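PDB 3SQR: laccase from Botrytis aclada, which catalyses the copper-dependent oxidation of phenolic compounds such as hydroquinones by dioxygen, and probably takes part in breaking down lignin and detoxifying its products. Local coordinates for residues T56-V61 with P496-V501; V450-D455 with A489-V494; S416-L421 with A555-T560. One frame throughout, in Å; residues are numbered along the deposited sequence. Where two conformers were deposited one is given.

All three contacts bear on the C-terminal copper-oxidase domain of this laccase. Contacts 1 and 2 adjoin in sequence at residues 494 and 496 and reach the same six-stranded sheet, with centres about 18 Å apart. Contact 1 holds an N-terminal loop against the sheet's outermost strand, while in contact 2 a phenylalanine packs on the sheet further in. Contact 3, centred about 30 Å from contact 1 and about 34 Å from contact 2, joins two helices elsewhere on the molecule. None supplies a copper ligand. Asp500, in the 496-501 segment, does hydrogen-bond the copper ligand His126, and in contact 3 the Thr420 side chain lies about 14 Å from a copper ion.

Contact 1: residues T56-V61 with P496-V501; sequences TNWYDV and PPRRDV
Arg498 leaves strand 498-499 extended, its CG trans to the main-chain nitrogen (chi1 -175°), and then bends at chi3 (76°), which turns the NE edge of the guanidinium toward Tyr59. The tyrosine reaches in from the opposite direction, and its hydroxyl is met by Arg498 NE, 2.8 Å from Tyr59 OH. The N-H...O angle is 148°, so the bond is moderately bent, yet the oxygen lies close to the guanidinium plane. That plane stands steeply to the phenol ring. Trp58 adds the second touch: its CH2 corner comes to the guanidinium edge, 3.5 Å from Arg498 NH2. The two aromatic side chains also lean on each other, with Tyr59 CE2 3.5 Å above the indole plane of Trp58 and displaced toward its rim. Behind them Asn57 makes an Asx turn, its OD1 accepting from Tyr59 N at 2.9 Å, which helps fix the loop from which the phenol projects.

The contact fastens a loop near the N-terminus to an edge strand of the C-terminal cupredoxin domain, some 435 residues on. Val293 of strand 293-300 touches Trp58, Tyr59 and Arg498 alike, so a third part of the chain joins in. Neither polar end relies on this bond alone: Tyr59 OH also hydrogen-bonds Asp471, and Arg498 NH2 hydrogen-bonds the Leu380 carbonyl oxygen. The phenol oxygen therefore stands between a cationic and an acidic side chain, a setting that probably polarises the hydroxyl and links the arginine indirectly to the carboxylate.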
ATOM      1  N   THR A  56      11.954   8.832 -19.534  1.00 30.53           N
ATOM      2  CA  THR A  56      11.336   7.734 -20.225  1.00 30.66           C
ATOM      3  C   THR A  56       9.894   7.536 -19.790  1.00 29.62           C
ATOM      4  O   THR A  56       9.609   7.543 -18.584  1.00 27.53           O
ATOM      5  CB  THR A  56      12.132   6.446 -20.018  1.00 31.61           C
ATOM      6  OG1 THR A  56      13.488   6.661 -20.452  1.00 30.99           O
ATOM      7  CG2 THR A  56      11.480   5.250 -20.759  1.00 30.40           C
ATOM      8  N   ASN A  57       8.980   7.367 -20.750  1.00 27.41           N
ATOM      9  CA  ASN A  57       7.610   7.075 -20.397  1.00 27.03           C
ATOM     10  C   ASN A  57       7.488   5.595 -20.081  1.00 27.18           C
ATOM     11  O   ASN A  57       7.323   4.779 -20.951  1.00 28.06           O
ATOM     12  CB  ASN A  57       6.617   7.491 -21.491  1.00 27.07           C
ATOM     13  CG  ASN A  57       5.167   7.319 -21.039  1.00 27.50           C
ATOM     14  OD1 ASN A  57       4.892   6.424 -20.281  1.00 27.00           O
ATOM     15  ND2 ASN A  57       4.238   8.125 -21.548  1.00 27.24           N
ATOM     16  N   TRP A  58       7.575   5.254 -18.785  1.00 26.74           N
ATOM     17  CA  TRP A  58       7.530   3.873 -18.361  1.00 25.27           C
ATOM     18  C   TRP A  58       6.189   3.192 -18.483  1.00 24.51           C
ATOM     19  O   TRP A  58       6.130   1.992 -18.324  1.00 24.59           O
ATOM     20  CB  TRP A  58       8.074   3.714 -16.936  1.00 25.26           C
ATOM     21  CG  TRP A  58       7.138   4.293 -15.909  1.00 23.53           C
ATOM     22  CD1 TRP A  58       6.179   3.621 -15.233  1.00 19.60           C
ATOM     23  CD2 TRP A  58       7.114   5.640 -15.418  1.00 24.19           C
ATOM     24  NE1 TRP A  58       5.523   4.458 -14.367  1.00 20.24           N
ATOM     25  CE2 TRP A  58       6.105   5.701 -14.434  1.00 23.92           C
ATOM     26  CE3 TRP A  58       7.854   6.793 -15.701  1.00 25.22           C
ATOM     27  CZ2 TRP A  58       5.784   6.874 -13.765  1.00 25.34           C
ATOM     28  CZ3 TRP A  58       7.536   7.965 -15.028  1.00 26.17           C
ATOM     29  CH2 TRP A  58       6.512   7.985 -14.061  1.00 23.80           C
ATOM     30  N   TYR A  59       5.124   3.958 -18.781  1.00 24.16           N
ATOM     31  CA  TYR A  59       3.858   3.356 -19.108  1.00 24.82           C
ATOM     32  C   TYR A  59       3.920   2.737 -20.500  1.00 26.84           C
ATOM     33  O   TYR A  59       3.069   1.893 -20.790  1.00 26.60           O
ATOM     34  CB  TYR A  59       2.685   4.359 -19.052  1.00 24.56           C
ATOM     35  CG  TYR A  59       2.548   5.011 -17.691  1.00 24.16           C
ATOM     36  CD1 TYR A  59       1.909   4.355 -16.667  1.00 26.81           C
ATOM     37  CD2 TYR A  59       3.147   6.253 -17.437  1.00 24.22           C
ATOM     38  CE1 TYR A  59       1.815   4.923 -15.386  1.00 26.50           C
ATOM     39  CE2 TYR A  59       3.074   6.827 -16.215  1.00 23.69           C
ATOM     40  CZ  TYR A  59       2.416   6.166 -15.174  1.00 23.10           C
ATOM     41  OH  TYR A  59       2.417   6.801 -13.933  1.00 24.61           O
ATOM     42  N   ASP A  60       4.786   3.274 -21.352  1.00 27.02           N
ATOM     43  CA  ASP A  60       4.848   2.892 -22.747  1.00 28.87           C
ATOM     44  C   ASP A  60       6.080   2.114 -23.120  1.00 29.15           C
ATOM     45  O   ASP A  60       6.039   1.392 -24.104  1.00 30.43           O
ATOM     46  CB  ASP A  60       4.778   4.148 -23.624  1.00 29.78           C
ATOM     47  CG  ASP A  60       3.442   4.884 -23.517  1.00 32.41           C
ATOM     48  OD1 ASP A  60       2.420   4.314 -23.033  1.00 34.65           O
ATOM     49  OD2 ASP A  60       3.428   6.067 -23.935  1.00 33.66           O
ATOM     50  N   VAL A  61       7.192   2.302 -22.389  1.00 29.01           N
ATOM     51  CA  VAL A  61       8.542   1.789 -22.736  1.00 28.19           C
ATOM     52  C   VAL A  61       9.083   1.048 -21.514  1.00 29.44           C
ATOM     53  O   VAL A  61       8.928   1.563 -20.412  1.00 26.97           O
ATOM     54  CB  VAL A  61       9.469   2.986 -23.083  1.00 29.08           C
ATOM     55  CG1 VAL A  61      10.926   2.571 -23.260  1.00 29.27           C
ATOM     56  CG2 VAL A  61       8.968   3.672 -24.389  1.00 29.50           C
ATOM     57  N   PRO A 496      -1.741  16.439 -13.236  1.00 26.00           N
ATOM     58  CA  PRO A 496      -2.059  16.446 -11.819  1.00 24.97           C
ATOM     59  C   PRO A 496      -1.234  15.370 -11.086  1.00 24.48           C
ATOM     60  O   PRO A 496      -0.501  14.629 -11.711  1.00 25.99           O
ATOM     61  CB  PRO A 496      -3.514  16.096 -11.800  1.00 25.90           C
ATOM     62  CG  PRO A 496      -3.661  15.210 -12.976  1.00 24.47           C
ATOM     63  CD  PRO A 496      -2.781  15.757 -14.006  1.00 26.64           C
ATOM     64  N   PRO A 497      -1.278  15.360  -9.751  1.00 24.23           N
ATOM     65  CA  PRO A 497      -0.576  14.246  -9.097  1.00 23.82           C
ATOM     66  C   PRO A 497      -0.988  12.892  -9.655  1.00 23.49           C
ATOM     67  O   PRO A 497      -2.105  12.683 -10.108  1.00 23.74           O
ATOM     68  CB  PRO A 497      -0.975  14.368  -7.627  1.00 22.97           C
ATOM     69  CG  PRO A 497      -1.531  15.796  -7.503  1.00 25.65           C
ATOM     70  CD  PRO A 497      -2.073  16.145  -8.825  1.00 24.92           C
ATOM     71  N   ARG A 498      -0.058  11.958  -9.604  1.00 24.02           N
ATOM     72  CA  ARG A 498      -0.272  10.659 -10.216  1.00 23.71           C
ATOM     73  C   ARG A 498       0.412   9.655  -9.325  1.00 22.08           C
ATOM     74  O   ARG A 498       1.592   9.809  -9.001  1.00 22.28           O
ATOM     75  CB  ARG A 498       0.325  10.644 -11.632  1.00 24.03           C
ATOM     76  CG  ARG A 498       0.080   9.395 -12.463  1.00 24.06           C
ATOM     77  CD  ARG A 498       0.551   9.598 -13.892  1.00 23.41           C
ATOM     78  NE  ARG A 498       1.986   9.540 -14.072  1.00 23.73           N
ATOM     79  CZ  ARG A 498       2.765  10.536 -14.510  1.00 25.04           C
ATOM     80  NH1 ARG A 498       2.250  11.702 -14.762  1.00 24.83           N
ATOM     81  NH2 ARG A 498       4.049  10.363 -14.691  1.00 22.65           N
ATOM     82  N   ARG A 499      -0.368   8.648  -8.909  1.00 22.67           N
ATOM     83  CA  ARG A 499       0.085   7.725  -7.935  1.00 22.83           C
ATOM     84  C   ARG A 499      -0.918   6.585  -7.840  1.00 23.38           C
ATOM     85  O   ARG A 499      -1.788   6.426  -8.710  1.00 23.21           O
ATOM     86  CB  ARG A 499       0.283   8.440  -6.586  1.00 23.93           C
ATOM     87  CG  ARG A 499      -1.024   8.857  -5.873  1.00 22.99           C
ATOM     88  CD  ARG A 499      -0.795   9.665  -4.580  1.00 24.06           C
ATOM     89  NE  ARG A 499       0.217   9.027  -3.721  1.00 21.60           N
ATOM     90  CZ  ARG A 499       0.909   9.653  -2.771  1.00 24.33           C
ATOM     91  NH1 ARG A 499       0.770  10.947  -2.567  1.00 22.44           N
ATOM     92  NH2 ARG A 499       1.840   8.985  -2.101  1.00 23.50           N
ATOM     93  N   ASP A 500      -0.797   5.725  -6.836  1.00 22.52           N
ATOM     94  CA  ASP A 500      -1.795   4.627  -6.712  1.00 21.20           C
ATOM     95  C   ASP A 500      -2.584   4.516  -5.419  1.00 20.03           C
ATOM     96  O   ASP A 500      -3.556   3.769  -5.340  1.00 21.84           O
ATOM     97  CB  ASP A 500      -1.110   3.264  -7.043  1.00 22.69           C
ATOM     98  CG  ASP A 500       0.025   2.920  -6.105  1.00 20.92           C
ATOM     99  OD1 ASP A 500      -0.277   2.730  -4.912  1.00 23.37           O
ATOM    100  OD2 ASP A 500       1.204   2.860  -6.588  1.00 23.66           O
ATOM    101  N   VAL A 501      -2.239   5.355  -4.433  1.00 20.73           N
ATOM    102  CA  VAL A 501      -3.049   5.469  -3.201  1.00 21.25           C
ATOM    103  C   VAL A 501      -3.263   6.952  -2.918  1.00 21.11           C
ATOM    104  O   VAL A 501      -2.320   7.746  -2.904  1.00 21.08           O
ATOM    105  CB  VAL A 501      -2.413   4.809  -1.961  1.00 20.67           C
ATOM    106  CG1 VAL A 501      -3.253   5.070  -0.751  1.00 19.02           C
ATOM    107  CG2 VAL A 501      -2.234   3.334  -2.135  1.00 21.91           C
TER

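Contact 2: residues V450-D455 with A489-V494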
ATOM      1  N   VAL A 450     -12.838   9.212 -15.419  1.00 25.39           N
ATOM      2  CA  VAL A 450     -12.713   9.938 -14.141  1.00 26.38           C
ATOM      3  C   VAL A 450     -13.688   9.265 -13.187  1.00 25.75           C
ATOM      4  O   VAL A 450     -14.899   9.104 -13.448  1.00 26.95           O
ATOM      5  CB  VAL A 450     -12.975  11.412 -14.217  1.00 25.91           C
ATOM      6  CG1 VAL A 450     -13.090  12.022 -12.769  1.00 26.75           C
ATOM      7  CG2 VAL A 450     -11.905  12.107 -14.989  1.00 25.12           C
ATOM      8  N   TYR A 451     -13.127   8.761 -12.097  1.00 26.90           N
ATOM      9  CA  TYR A 451     -13.890   8.074 -11.103  1.00 25.29           C
ATOM     10  C   TYR A 451     -13.932   9.003  -9.912  1.00 25.98           C
ATOM     11  O   TYR A 451     -12.884   9.439  -9.388  1.00 26.41           O
ATOM     12  CB  TYR A 451     -13.224   6.749 -10.709  1.00 24.43           C
ATOM     13  CG  TYR A 451     -13.923   6.024  -9.618  1.00 24.79           C
ATOM     14  CD1 TYR A 451     -15.127   5.378  -9.833  1.00 28.44           C
ATOM     15  CD2 TYR A 451     -13.362   5.940  -8.339  1.00 27.06           C
ATOM     16  CE1 TYR A 451     -15.745   4.686  -8.834  1.00 27.13           C
ATOM     17  CE2 TYR A 451     -14.002   5.261  -7.337  1.00 25.86           C
ATOM     18  CZ  TYR A 451     -15.187   4.629  -7.584  1.00 29.27           C
ATOM     19  OH  TYR A 451     -15.813   3.948  -6.559  1.00 29.97           O
ATOM     20  N   VAL A 452     -15.144   9.373  -9.527  1.00 26.39           N
ATOM     21  CA  VAL A 452     -15.342  10.283  -8.399  1.00 25.65           C
ATOM     22  C   VAL A 452     -15.926   9.447  -7.277  1.00 26.67           C
ATOM     23  O   VAL A 452     -16.952   8.850  -7.417  1.00 25.24           O
ATOM     24  CB  VAL A 452     -16.330  11.477  -8.716  1.00 26.27           C
ATOM     25  CG1 VAL A 452     -16.531  12.327  -7.440  1.00 26.35           C
ATOM     26  CG2 VAL A 452     -15.770  12.414  -9.782  1.00 25.00           C
ATOM     27  N   ILE A 453     -15.256   9.447  -6.137  1.00 25.69           N
ATOM     28  CA  ILE A 453     -15.773   8.745  -5.010  1.00 25.69           C
ATOM     29  C   ILE A 453     -16.016   9.809  -3.932  1.00 24.53           C
ATOM     30  O   ILE A 453     -15.163  10.642  -3.639  1.00 23.28           O
ATOM     31  CB  ILE A 453     -14.835   7.618  -4.522  1.00 24.25           C
ATOM     32  CG1 ILE A 453     -15.501   6.879  -3.355  1.00 28.98           C
ATOM     33  CG2 ILE A 453     -13.421   8.149  -4.243  1.00 27.10           C
ATOM     34  CD1 ILE A 453     -14.851   5.547  -3.004  1.00 29.56           C
ATOM     35  N   GLU A 454     -17.237   9.799  -3.447  1.00 25.51           N
ATOM     36  CA  GLU A 454     -17.742  10.773  -2.501  1.00 24.87           C
ATOM     37  C   GLU A 454     -17.905  10.184  -1.152  1.00 24.42           C
ATOM     38  O   GLU A 454     -18.417   9.070  -0.982  1.00 25.83           O
ATOM     39  CB  GLU A 454     -19.124  11.246  -2.940  1.00 25.68           C
ATOM     40  CG  GLU A 454     -19.159  11.898  -4.270  1.00 27.09           C
ATOM     41  CD  GLU A 454     -20.562  12.408  -4.533  1.00 29.76           C
ATOM     42  OE1 GLU A 454     -21.092  13.113  -3.646  1.00 29.76           O
ATOM     43  OE2 GLU A 454     -21.112  12.053  -5.599  1.00 29.74           O
ATOM     44  N   ASP A 455     -17.499  10.933  -0.168  1.00 25.84           N
ATOM     45  CA  ASP A 455     -17.765  10.519   1.213  1.00 25.42           C
ATOM     46  C   ASP A 455     -19.099  11.087   1.672  1.00 25.63           C
ATOM     47  O   ASP A 455     -19.137  12.236   2.061  1.00 26.00           O
ATOM     48  CB  ASP A 455     -16.669  11.064   2.130  1.00 24.43           C
ATOM     49  CG  ASP A 455     -16.838  10.587   3.617  1.00 26.61           C
ATOM     50  OD1 ASP A 455     -17.763   9.823   3.841  1.00 27.79           O
ATOM     51  OD2 ASP A 455     -16.070  11.002   4.500  1.00 27.41           O
ATOM     52  N   ALA A 489     -15.643  20.979 -13.851  1.00 37.03           N
ATOM     53  CA  ALA A 489     -14.952  22.048 -14.513  1.00 37.96           C
ATOM     54  C   ALA A 489     -13.754  22.518 -13.741  1.00 38.51           C
ATOM     55  O   ALA A 489     -12.912  23.173 -14.309  1.00 40.07           O
ATOM     56  N   LYS A 490     -13.685  22.202 -12.440  1.00 37.96           N
ATOM     57  CA  LYS A 490     -12.530  22.510 -11.634  1.00 38.01           C
ATOM     58  C   LYS A 490     -11.464  21.386 -11.539  1.00 35.72           C
ATOM     59  O   LYS A 490     -10.417  21.591 -10.942  1.00 37.72           O
ATOM     60  CB  LYS A 490     -12.984  22.895 -10.220  1.00 39.63           C
ATOM     61  CG  LYS A 490     -13.630  24.297 -10.138  1.00 44.11           C
ATOM     62  CD  LYS A 490     -12.592  25.363  -9.663  1.00 48.91           C
ATOM     63  CE  LYS A 490     -12.982  26.819 -10.001  1.00 51.56           C
ATOM     64  NZ  LYS A 490     -11.967  27.758  -9.413  1.00 52.12           N
ATOM     65  N   PHE A 491     -11.719  20.228 -12.120  1.00 34.70           N
ATOM     66  CA  PHE A 491     -10.693  19.165 -12.242  1.00 32.38           C
ATOM     67  C   PHE A 491      -9.431  19.693 -12.868  1.00 33.83           C
ATOM     68  O   PHE A 491      -9.482  20.492 -13.840  1.00 33.79           O
ATOM     69  CB  PHE A 491     -11.187  18.046 -13.154  1.00 32.20           C
ATOM     70  CG  PHE A 491     -12.286  17.238 -12.606  1.00 29.61           C
ATOM     71  CD1 PHE A 491     -12.657  17.327 -11.245  1.00 30.00           C
ATOM     72  CD2 PHE A 491     -12.945  16.315 -13.422  1.00 29.25           C
ATOM     73  CE1 PHE A 491     -13.643  16.554 -10.755  1.00 24.68           C
ATOM     74  CE2 PHE A 491     -13.939  15.534 -12.907  1.00 28.15           C
ATOM     75  CZ  PHE A 491     -14.311  15.668 -11.567  1.00 28.82           C
ATOM     76  N   ASN A 492      -8.288  19.259 -12.346  1.00 31.74           N
ATOM     77  CA  ASN A 492      -7.025  19.529 -12.975  1.00 31.01           C
ATOM     78  C   ASN A 492      -6.635  18.337 -13.838  1.00 30.50           C
ATOM     79  O   ASN A 492      -6.309  17.262 -13.332  1.00 29.40           O
ATOM     80  CB  ASN A 492      -5.979  19.817 -11.921  1.00 30.63           C
ATOM     81  CG  ASN A 492      -4.583  20.041 -12.477  1.00 33.22           C
ATOM     82  OD1 ASN A 492      -3.614  19.936 -11.718  1.00 39.19           O
ATOM     83  ND2 ASN A 492      -4.459  20.384 -13.764  1.00 31.06           N
ATOM     84  N   LEU A 493      -6.641  18.543 -15.160  1.00 29.51           N
ATOM     85  CA  LEU A 493      -6.329  17.481 -16.115  1.00 29.07           C
ATOM     86  C   LEU A 493      -4.929  17.539 -16.683  1.00 29.97           C
ATOM     87  O   LEU A 493      -4.506  16.624 -17.401  1.00 30.78           O
ATOM     88  CB  LEU A 493      -7.374  17.489 -17.257  1.00 30.31           C
ATOM     89  CG  LEU A 493      -8.831  17.425 -16.814  1.00 28.21           C
ATOM     90  CD1 LEU A 493      -9.773  17.615 -18.034  1.00 32.54           C
ATOM     91  CD2 LEU A 493      -9.226  16.119 -16.088  1.00 26.66           C
ATOM     92  N   VAL A 494      -4.200  18.567 -16.306  1.00 29.17           N
ATOM     93  CA  VAL A 494      -2.880  18.840 -16.808  1.00 29.88           C
ATOM     94  C   VAL A 494      -1.811  18.511 -15.785  1.00 28.76           C
ATOM     95  O   VAL A 494      -1.580  19.259 -14.781  1.00 29.22           O
ATOM     96  CB  VAL A 494      -2.690  20.332 -17.188  1.00 30.22           C
ATOM     97  CG1 VAL A 494      -1.323  20.499 -17.756  1.00 31.50           C
ATOM     98  CG2 VAL A 494      -3.769  20.725 -18.219  1.00 32.01           C
TER
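Phe491 meets Val450 and Val452 through its ring carbons CE2 and CZ. The closest approach is Val450 CG1 to Phe491 CE2, 3.6 Å; the same methyl lies 4.0 Å from Phe491 CZ. Val452 brings its other branch, with CG2 4.0 Å from Phe491 CZ. Two methyls from alternate residues of one strand thus converge on neighbouring ring carbons, Val450 arriving head-on against the phenylalanine and Val452 at a slant. Phe491 CG sits trans to its own carbonyl carbon (chi1 -69°), which carries the ring off the loop toward the strand. The backbones stay well apart, with 9.6 Å between Val450 CA and Phe491 CA, and the interaction is entirely apolar.

The strand belongs to a cupredoxin-type beta-sandwich of the multicopper oxidase family. Val450 and Val452 lie on one face of the six-stranded sheet; the intervening Tyr451 lies on the other, where its ring packs edge-to-face with Phe540 of the second sheet. Phe491 therefore covers the side turned away from the partner sheet.

Around this core, Phe491 also rests on Tyr387 of strand 387-398, on Ala511 of strand 509-515, and on Val475 and Ala476 of strand 472-478, so that one ring spans several strands. Phe482, from the same long connection, covers Val452. Further along the loop, Asn492 turns its amide back on the chain, ND2 donating to Val494 O at 3.3 Å from above the plane of that carbonyl, and Leu493 packs on Val475 and Val384.

Contact 3: residues S416-L421 with A555-T560; sequences SSPTTL and AIFEDT
Phe557 carries this contact, giving up far more surface than any residue it faces; Leu421 and Thr420 come next. Its CG is trans to the main-chain nitrogen (chi1 179°), and the ring projects straight from helix 551-567 into the first turn of helix 419-424. Leu421 receives it at the ring edge: Leu421 CB lies in the plane of the ring, 3.8 Å from Phe557 CE1, and the methyl CD1 follows at 4.0 Å from the same Phe557 CE1. The tip of the ring presses further, on to the backbone, where Phe557 CZ is 3.7 Å from Leu421 N. Within its own segment, Leu421 N makes a weak hydrogen bond to Pro418 O, 2.9 Å. Thr420 offers carbon rather than its hydroxyl, CB standing 4.0 Å from Phe557 CE2, while Thr420 OG1 is hydrogen-bonded to the Val142 carbonyl oxygen.

Pro418, the N-cap residue of helix 419-424, completes the seat with its CG 3.8 Å from Phe557 CZ. No hydrogen bond crosses between the two segments, and a single aromatic side chain bridges them; their nearest CA atoms, Leu421 CA and Phe557 CA, are 8.6 Å apart.

Phe424, at the end of the shorter helix, adds an edge-to-face partner for the Phe557 ring. Pro418 also touches Cys145, probably disulfide-bonded to Cys561 on the longer helix, whose Ile556 and Thr560 lie against Leu153 of strand 152-158, so that helix 551-567 packs on both helix 419-424 and the sheet that contains strand 152-158.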
ATOM      1  N   SER A 416     -14.076 -18.656  -3.874  1.00 29.72           N
ATOM      2  CA  SER A 416     -14.108 -19.702  -4.863  1.00 29.76           C
ATOM      3  C   SER A 416     -14.629 -19.262  -6.239  1.00 28.53           C
ATOM      4  O   SER A 416     -14.583 -20.036  -7.187  1.00 28.02           O
ATOM      5  CB  SER A 416     -14.985 -20.878  -4.340  1.00 30.75           C
ATOM      6  OG  SER A 416     -16.355 -20.507  -4.441  1.00 35.01           O
ATOM      7  N   SER A 417     -15.134 -18.034  -6.361  1.00 27.70           N
ATOM      8  CA  SER A 417     -15.610 -17.556  -7.640  1.00 26.57           C
ATOM      9  C   SER A 417     -15.135 -16.138  -7.775  1.00 27.06           C
ATOM     10  O   SER A 417     -15.883 -15.161  -7.804  1.00 26.14           O
ATOM     11  CB  SER A 417     -17.162 -17.695  -7.741  1.00 28.68           C
ATOM     12  OG  SER A 417     -17.564 -17.421  -9.048  1.00 28.89           O
ATOM     13  N   PRO A 418     -13.821 -16.029  -7.903  1.00 26.80           N
ATOM     14  CA  PRO A 418     -13.294 -14.701  -8.138  1.00 25.65           C
ATOM     15  C   PRO A 418     -13.781 -14.137  -9.440  1.00 25.25           C
ATOM     16  O   PRO A 418     -14.143 -14.862 -10.358  1.00 23.93           O
ATOM     17  CB  PRO A 418     -11.792 -14.934  -8.157  1.00 26.29           C
ATOM     18  CG  PRO A 418     -11.602 -16.298  -8.529  1.00 28.50           C
ATOM     19  CD  PRO A 418     -12.767 -17.051  -7.912  1.00 26.52           C
ATOM     20  N   THR A 419     -13.784 -12.819  -9.548  1.00 24.73           N
ATOM     21  CA  THR A 419     -14.232 -12.124 -10.738  1.00 24.35           C
ATOM     22  C   THR A 419     -13.590 -12.645 -11.987  1.00 25.14           C
ATOM     23  O   THR A 419     -14.240 -12.716 -13.026  1.00 26.11           O
ATOM     24  CB  THR A 419     -13.885 -10.601 -10.636  1.00 23.70           C
ATOM     25  OG1 THR A 419     -14.300 -10.163  -9.342  1.00 23.72           O
ATOM     26  CG2 THR A 419     -14.621  -9.812 -11.699  1.00 23.31           C
ATOM     27  N   THR A 420     -12.277 -12.965 -11.946  1.00 23.97           N
ATOM     28  CA  THR A 420     -11.610 -13.469 -13.121  1.00 24.05           C
ATOM     29  C   THR A 420     -12.142 -14.833 -13.536  1.00 25.05           C
ATOM     30  O   THR A 420     -12.192 -15.115 -14.716  1.00 27.08           O
ATOM     31  CB  THR A 420     -10.059 -13.512 -12.941  1.00 25.46           C
ATOM     32  OG1 THR A 420      -9.703 -12.156 -12.605  0.50 20.02           O
ATOM     33  CG2 THR A 420      -9.423 -13.763 -14.290  0.50 22.36           C
ATOM     34  N   LEU A 421     -12.527 -15.636 -12.576  1.00 25.64           N
ATOM     35  CA  LEU A 421     -13.128 -16.958 -12.925  1.00 26.66           C
ATOM     36  C   LEU A 421     -14.439 -16.704 -13.628  1.00 26.15           C
ATOM     37  O   LEU A 421     -14.722 -17.289 -14.684  1.00 26.97           O
ATOM     38  CB  LEU A 421     -13.245 -17.819 -11.718  1.00 28.61           C
ATOM     39  CG  LEU A 421     -13.927 -19.178 -11.981  1.00 29.69           C
ATOM     40  CD1 LEU A 421     -13.172 -19.943 -13.089  1.00 31.38           C
ATOM     41  CD2 LEU A 421     -13.966 -19.930 -10.665  1.00 30.27           C
ATOM     42  N   ALA A 555      -4.239 -22.682 -16.577  1.00 28.80           N
ATOM     43  CA  ALA A 555      -4.068 -23.967 -15.878  1.00 30.05           C
ATOM     44  C   ALA A 555      -3.681 -23.668 -14.453  1.00 29.00           C
ATOM     45  O   ALA A 555      -4.222 -24.206 -13.531  1.00 29.39           O
ATOM     46  CB  ALA A 555      -2.962 -24.911 -16.595  1.00 30.26           C
ATOM     47  N   ILE A 556      -2.784 -22.709 -14.276  1.00 27.63           N
ATOM     48  CA  ILE A 556      -2.320 -22.405 -12.920  1.00 26.88           C
ATOM     49  C   ILE A 556      -3.442 -21.902 -12.022  1.00 26.52           C
ATOM     50  O   ILE A 556      -3.639 -22.382 -10.911  1.00 27.87           O
ATOM     51  CB  ILE A 556      -1.127 -21.427 -12.991  1.00 27.30           C
ATOM     52  CG1 ILE A 556       0.103 -22.174 -13.508  1.00 26.60           C
ATOM     53  CG2 ILE A 556      -0.893 -20.758 -11.649  1.00 25.85           C
ATOM     54  CD1 ILE A 556       1.207 -21.199 -14.003  1.00 29.59           C
ATOM     55  N   PHE A 557      -4.222 -20.977 -12.536  1.00 26.55           N
ATOM     56  CA  PHE A 557      -5.373 -20.404 -11.856  1.00 28.01           C
ATOM     57  C   PHE A 557      -6.391 -21.447 -11.468  1.00 29.14           C
ATOM     58  O   PHE A 557      -6.873 -21.501 -10.325  1.00 27.37           O
ATOM     59  CB  PHE A 557      -5.960 -19.390 -12.822  1.00 27.34           C
ATOM     60  CG  PHE A 557      -7.165 -18.693 -12.349  1.00 30.70           C
ATOM     61  CD1 PHE A 557      -8.410 -19.267 -12.485  1.00 35.44           C
ATOM     62  CD2 PHE A 557      -7.076 -17.378 -11.834  1.00 29.41           C
ATOM     63  CE1 PHE A 557      -9.554 -18.579 -12.059  1.00 34.09           C
ATOM     64  CE2 PHE A 557      -8.176 -16.723 -11.438  1.00 32.63           C
ATOM     65  CZ  PHE A 557      -9.439 -17.322 -11.533  1.00 35.14           C
ATOM     66  N   GLU A 558      -6.696 -22.280 -12.452  1.00 31.50           N
ATOM     67  CA  GLU A 558      -7.574 -23.433 -12.213  1.00 32.09           C
ATOM     68  C   GLU A 558      -7.080 -24.328 -11.106  1.00 32.08           C
ATOM     69  O   GLU A 558      -7.870 -24.749 -10.226  1.00 31.82           O
ATOM     70  CB  GLU A 558      -7.724 -24.217 -13.518  1.00 32.93           C
ATOM     71  CG  GLU A 558      -8.557 -23.500 -14.529  1.00 36.22           C
ATOM     72  CD  GLU A 558      -8.453 -24.085 -15.957  1.00 39.26           C
ATOM     73  OE1 GLU A 558      -7.625 -25.009 -16.239  1.00 38.94           O
ATOM     74  OE2 GLU A 558      -9.193 -23.562 -16.804  1.00 38.68           O
ATOM     75  N   ASP A 559      -5.773 -24.597 -11.118  1.00 31.65           N
ATOM     76  CA  ASP A 559      -5.204 -25.445 -10.119  1.00 31.58           C
ATOM     77  C   ASP A 559      -5.305 -24.807  -8.740  1.00 30.93           C
ATOM     78  O   ASP A 559      -5.639 -25.467  -7.753  1.00 30.72           O
ATOM     79  CB  ASP A 559      -3.744 -25.767 -10.397  1.00 31.86           C
ATOM     80  CG  ASP A 559      -3.512 -26.671 -11.683  0.70 34.10           C
ATOM     81  OD1 ASP A 559      -4.470 -27.173 -12.330  0.70 38.83           O
ATOM     82  OD2 ASP A 559      -2.336 -26.773 -12.126  0.70 37.35           O
ATOM     83  N   THR A 560      -5.026 -23.489  -8.644  1.00 28.64           N
ATOM     84  CA  THR A 560      -5.176 -22.864  -7.337  1.00 27.71           C
ATOM     85  C   THR A 560      -6.606 -22.968  -6.820  1.00 27.65           C
ATOM     86  O   THR A 560      -6.852 -23.173  -5.629  1.00 27.60           O
ATOM     87  CB  THR A 560      -4.720 -21.369  -7.398  1.00 25.95           C
ATOM     88  OG1 THR A 560      -3.398 -21.336  -7.982  1.00 25.94           O
ATOM     89  CG2 THR A 560      -4.794 -20.699  -6.000  1.00 25.12           C
TER